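Side-chain contacts in acetyl xylan esterase (Paenibacillus sp. R4, PDB 6AGQ), which probably removes acetyl groups from acetylated xylan and related esters as a cold-active carbohydrate esterase of the alpha/beta-hydrolase clan: residues R235-P238 and E239-E243; T281-A284 and A285-H288. One frame throughout, in Å; residues are numbered along the deposited sequence.

Interaction 1: residues R235-P238 and E239-E243; sequences RYDP and EHRQE
Asp237 turns its carboxylate back over the next few residues and holds two consecutive backbone amides: OD1 takes the N-H of Arg241 at 2.9 Å, and OD2 that of Gln242 at 2.8 Å. CG stands anti to the backbone N (chi1 -178°), which swings the group toward these amides. OD1 receives Arg241 N on its syn lone pair, whereas Gln242 N reaches OD2 from above the carboxylate plane. The backbone closes the first turn, His240 N bonding to Asp237 O at 3.1 Å. A water donates a hydrogen bond to Asp237 OD1 and accepts one from Glu239 N, so OD1 carries two partners and this buried acid is well supplied with donors.

Away from this compact centre the contact thins out. Glu239 OE2 forms a salt bridge with Arg241 NH2 (2.9 Å) on the exposed side. Pro238 and Glu239 face a second subunit, packing on its Phe308 and Arg296, and the His240 ring reaches the same subunit, bonding through NE2 to Asp300 there and stacking on its His299. Helix 226-236 and helix 243-251, with Gln242 as N-cap of the latter, are thus joined by successive type I beta turns, Asp237 to His240 and His240 to Glu243.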
loop_
_atom_site.group_PDB
_atom_site.type_symbol
_atom_site.label_atom_id
_atom_site.label_comp_id
_atom_site.label_asym_id
_atom_site.label_seq_id
_atom_site.Cartn_x
_atom_site.Cartn_y
_atom_site.Cartn_z
ATOM N N ARG A 235 8.876 -7.511 -22.611
ATOM C CA ARG A 235 10.169 -7.073 -23.240
ATOM C C ARG A 235 10.557 -7.655 -24.614
ATOM O O ARG A 235 11.261 -7.044 -25.368
ATOM C CB ARG A 235 11.293 -7.342 -22.292
ATOM C CG ARG A 235 11.158 -6.560 -21.014
ATOM C CD ARG A 235 12.443 -5.831 -20.842
ATOM N NE ARG A 235 12.623 -5.183 -19.556
ATOM C CZ ARG A 235 12.810 -3.882 -19.395
ATOM N NH1 ARG A 235 12.729 -3.022 -20.404
ATOM N NH2 ARG A 235 13.029 -3.439 -18.199
ATOM N N TYR A 236 10.156 -8.864 -24.890
ATOM C CA TYR A 236 10.629 -9.610 -26.052
ATOM C C TYR A 236 9.528 -9.762 -27.075
ATOM O O TYR A 236 9.821 -9.982 -28.241
ATOM C CB TYR A 236 11.100 -11.021 -25.637
ATOM C CG TYR A 236 12.403 -11.085 -24.858
ATOM C CD1 TYR A 236 12.426 -10.908 -23.470
ATOM C CD2 TYR A 236 13.612 -11.328 -25.495
ATOM C CE1 TYR A 236 13.633 -10.919 -22.756
ATOM C CE2 TYR A 236 14.798 -11.386 -24.783
ATOM C CZ TYR A 236 14.812 -11.160 -23.414
ATOM O OH TYR A 236 15.971 -11.204 -22.691
ATOM N N ASP A 237 8.262 -9.671 -26.682
ATOM C CA ASP A 237 7.165 -10.143 -27.561
ATOM C C ASP A 237 5.792 -9.596 -27.119
ATOM O O ASP A 237 4.964 -10.352 -26.659
ATOM C CB ASP A 237 7.182 -11.679 -27.555
ATOM C CG ASP A 237 6.142 -12.277 -28.464
ATOM O OD1 ASP A 237 5.725 -11.597 -29.433
ATOM O OD2 ASP A 237 5.681 -13.398 -28.186
ATOM N N PRO A 238 5.549 -8.285 -27.249
ATOM C CA PRO A 238 4.310 -7.685 -26.727
ATOM C C PRO A 238 2.990 -8.085 -27.433
ATOM O O PRO A 238 1.910 -7.942 -26.829
ATOM C CB PRO A 238 4.537 -6.193 -26.914
ATOM C CG PRO A 238 5.986 -6.040 -27.194
ATOM C CD PRO A 238 6.350 -7.269 -27.940
ATOM N N GLU A 239 3.087 -8.567 -28.673
ATOM C CA GLU A 239 1.940 -9.096 -29.402
ATOM C C GLU A 239 1.839 -10.610 -29.330
ATOM O O GLU A 239 1.062 -11.207 -30.091
ATOM C CB GLU A 239 2.002 -8.678 -30.870
ATOM C CG GLU A 239 1.927 -7.181 -31.134
ATOM C CD GLU A 239 1.654 -6.882 -32.613
ATOM O OE1 GLU A 239 0.482 -7.013 -33.071
ATOM O OE2 GLU A 239 2.619 -6.556 -33.323
ATOM N N HIS A 240 2.615 -11.245 -28.444
ATOM C CA HIS A 240 2.482 -12.686 -28.185
ATOM C C HIS A 240 2.590 -13.544 -29.473
ATOM O O HIS A 240 1.886 -14.520 -29.639
ATOM C CB HIS A 240 1.178 -12.979 -27.461
ATOM C CG HIS A 240 1.173 -12.574 -26.030
ATOM N ND1 HIS A 240 0.533 -13.315 -25.066
ATOM C CD2 HIS A 240 1.734 -11.520 -25.379
ATOM C CE1 HIS A 240 0.695 -12.738 -23.883
ATOM N NE2 HIS A 240 1.408 -11.641 -24.048
ATOM N N ARG A 241 3.464 -13.152 -30.383
ATOM C CA ARG A 241 3.689 -13.900 -31.599
ATOM C C ARG A 241 4.512 -15.147 -31.372
ATOM O O ARG A 241 4.534 -16.009 -32.240
ATOM C CB ARG A 241 4.437 -13.044 -32.605
ATOM C CG ARG A 241 3.686 -11.782 -32.983
ATOM C CD ARG A 241 4.390 -11.051 -34.109
ATOM N NE ARG A 241 3.635 -9.865 -34.506
ATOM C CZ ARG A 241 4.004 -9.017 -35.462
ATOM N NH1 ARG A 241 5.131 -9.210 -36.146
ATOM N NH2 ARG A 241 3.238 -7.962 -35.732
ATOM N N GLN A 242 5.215 -15.243 -30.246
ATOM C CA GLN A 242 5.956 -16.447 -29.926
ATOM C C GLN A 242 5.345 -17.168 -28.740
ATOM O O GLN A 242 6.006 -18.025 -28.148
ATOM C CB GLN A 242 7.421 -16.148 -29.673
ATOM C CG GLN A 242 8.104 -15.260 -30.710
ATOM C CD GLN A 242 9.507 -14.909 -30.314
ATOM O OE1 GLN A 242 10.344 -15.781 -30.154
ATOM N NE2 GLN A 242 9.770 -13.636 -30.143
ATOM N N GLU A 243 4.083 -16.887 -28.424
ATOM C CA GLU A 243 3.472 -17.502 -27.243
ATOM C C GLU A 243 3.480 -19.003 -27.359
ATOM O O GLU A 243 3.548 -19.697 -26.340
ATOM C CB GLU A 243 2.029 -17.018 -26.958
ATOM C CG GLU A 243 0.912 -17.416 -27.971
ATOM C CD GLU A 243 0.309 -18.849 -27.881
ATOM O OE1 GLU A 243 -0.270 -19.314 -28.906
ATOM O OE2 GLU A 243 0.378 -19.524 -26.823
HETATM O O HOH W 1 5.352 -9.197 -30.424
#

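Interaction 2: residues T281-A284 and A285-H288; sequences TCFA and AYNH
His288 folds its ring back against the preceding turn and gives ND1-H to Ala284 O, 2.9 Å away, toward the C-terminal part of helix 279-286. This helix is the crossover of a beta-alpha-beta unit between strands 265-271 and 293-298 of the alpha/beta-hydrolase sheet. The acceptor lies close to the imidazole plane, at the ring edge, while the donor is tilted somewhat from the carbonyl plane. A phenylalanine in place of His288 would probably leave Ala284 O without this side-chain donor and the ring free to turn away from the helix.

One residue earlier, Asn287 N bonds to Phe283 O at 2.8 Å, and Tyr286 N meets Cys282 O at 3.0 Å. The bond from Ala285 N to Thr281 O is weak.

On another side of the helix Phe283 and Tyr286 run side by side, pointing the same way. Their planes are almost perpendicular (89°), yet the centroids are 6.0 Å apart and the approach is oblique, with Phe283 CD1 touching Tyr286 CD2. Tyr286 has CG anti to its amide nitrogen (chi1 -179°), which brings its ring alongside that of Phe283. Asn287 crosses Phe283 with its amide plane 33° from the ring, and Asn287 ND2 sits 4.1 Å from Phe283 CD1.

Both rings are buried against the sheet: Phe283 packs on Ile270 and Leu297, and Tyr286 on Met268 and Val295, with a cation-pi contact from Lys293. Farther out, Met256 of helix 255-259 covers Ala284 and His288, and Ala259 packs on Ala285. The amide of Asn287 is positioned in turn by the hydrogen bond from its ND2 to Tyr14 O.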
loop_
_atom_site.group_PDB
_atom_site.type_symbol
_atom_site.label_atom_id
_atom_site.label_comp_id
_atom_site.label_asym_id
_atom_site.label_seq_id
_atom_site.Cartn_x
_atom_site.Cartn_y
_atom_site.Cartn_z
ATOM N N THR A 281 -4.101 -24.419 -10.013
ATOM C CA THR A 281 -2.931 -25.001 -10.685
ATOM C C THR A 281 -2.391 -26.210 -9.877
ATOM O O THR A 281 -1.922 -27.189 -10.432
ATOM C CB THR A 281 -1.838 -23.958 -10.992
ATOM O OG1 THR A 281 -1.299 -23.363 -9.786
ATOM C CG2 THR A 281 -2.409 -22.880 -11.938
ATOM N N CYS A 282 -2.513 -26.131 -8.564
ATOM C CA CYS A 282 -2.146 -27.211 -7.662
ATOM C C CYS A 282 -3.101 -28.376 -7.848
ATOM O O CYS A 282 -2.635 -29.514 -8.022
ATOM C CB CYS A 282 -2.104 -26.700 -6.237
ATOM S SG CYS A 282 -0.717 -25.551 -5.987
ATOM N N PHE A 283 -4.410 -28.093 -7.859
ATOM C CA PHE A 283 -5.442 -29.103 -8.115
ATOM C C PHE A 283 -5.328 -29.787 -9.477
ATOM O O PHE A 283 -5.472 -31.026 -9.552
ATOM C CB PHE A 283 -6.868 -28.588 -7.855
ATOM C CG PHE A 283 -7.361 -28.883 -6.460
ATOM C CD1 PHE A 283 -7.636 -30.177 -6.080
ATOM C CD2 PHE A 283 -7.495 -27.863 -5.497
ATOM C CE1 PHE A 283 -8.061 -30.457 -4.786
ATOM C CE2 PHE A 283 -7.912 -28.139 -4.204
ATOM C CZ PHE A 283 -8.198 -29.435 -3.850
ATOM N N ALA A 284 -4.967 -29.026 -10.509
ATOM C CA ALA A 284 -4.742 -29.564 -11.822
ATOM C C ALA A 284 -3.692 -30.670 -11.904
ATOM O O ALA A 284 -3.912 -31.686 -12.603
ATOM C CB ALA A 284 -4.365 -28.428 -12.774
ATOM N N ALA A 285 -2.529 -30.470 -11.276
ATOM C CA ALA A 285 -1.553 -31.578 -11.118
ATOM C C ALA A 285 -2.074 -32.726 -10.190
ATOM O O ALA A 285 -2.051 -33.895 -10.608
ATOM C CB ALA A 285 -0.172 -31.058 -10.623
ATOM N N TYR A 286 -2.552 -32.397 -8.981
ATOM C CA TYR A 286 -3.172 -33.393 -8.036
ATOM C C TYR A 286 -4.186 -34.306 -8.744
ATOM O O TYR A 286 -4.138 -35.509 -8.625
ATOM C CB TYR A 286 -3.875 -32.660 -6.859
ATOM C CG TYR A 286 -4.519 -33.583 -5.831
ATOM C CD1 TYR A 286 -3.721 -34.287 -4.951
ATOM C CD2 TYR A 286 -5.905 -33.779 -5.764
ATOM C CE1 TYR A 286 -4.238 -35.139 -4.035
ATOM C CE2 TYR A 286 -6.452 -34.652 -4.828
ATOM C CZ TYR A 286 -5.595 -35.331 -3.957
ATOM O OH TYR A 286 -5.991 -36.237 -2.957
ATOM N N ASN A 287 -5.031 -33.743 -9.577
ATOM C CA ASN A 287 -6.092 -34.538 -10.239
ATOM C C ASN A 287 -5.604 -35.404 -11.409
ATOM O O ASN A 287 -6.380 -36.210 -11.935
ATOM C CB ASN A 287 -7.250 -33.616 -10.688
ATOM C CG ASN A 287 -8.078 -33.141 -9.528
ATOM O OD1 ASN A 287 -8.212 -33.851 -8.550
ATOM N ND2 ASN A 287 -8.610 -31.934 -9.611
ATOM N N HIS A 288 -4.336 -35.254 -11.789
ATOM C CA HIS A 288 -3.650 -36.111 -12.751
ATOM C C HIS A 288 -2.675 -37.140 -12.164
ATOM O O HIS A 288 -2.151 -37.950 -12.870
ATOM C CB HIS A 288 -2.880 -35.221 -13.779
ATOM C CG HIS A 288 -3.742 -34.717 -14.884
ATOM N ND1 HIS A 288 -4.154 -33.403 -14.964
ATOM C CD2 HIS A 288 -4.313 -35.359 -15.936
ATOM C CE1 HIS A 288 -4.907 -33.247 -16.036
ATOM N NE2 HIS A 288 -5.023 -34.417 -16.642
#

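In the fold
Interaction 1 lies at the surface and interaction 2 in the interior; their centres are about 28 Å apart and their nearest atoms about 16 Å, so they do not touch. Each is a local contact within one run of chain: residues 235-243 leave helix 226-236 and lead into helix 243-251, whereas residues 281-288 lie largely within the helix crossing between two strands of the central sheet. The chemistry follows the setting. In interaction 1 a carboxylate, a water and an outer salt bridge do the work, and neighbouring subunits meet its flanks. Interaction 2 relies on helical backbone bonds, a histidine donor and apolar rings, and no other chain reaches it.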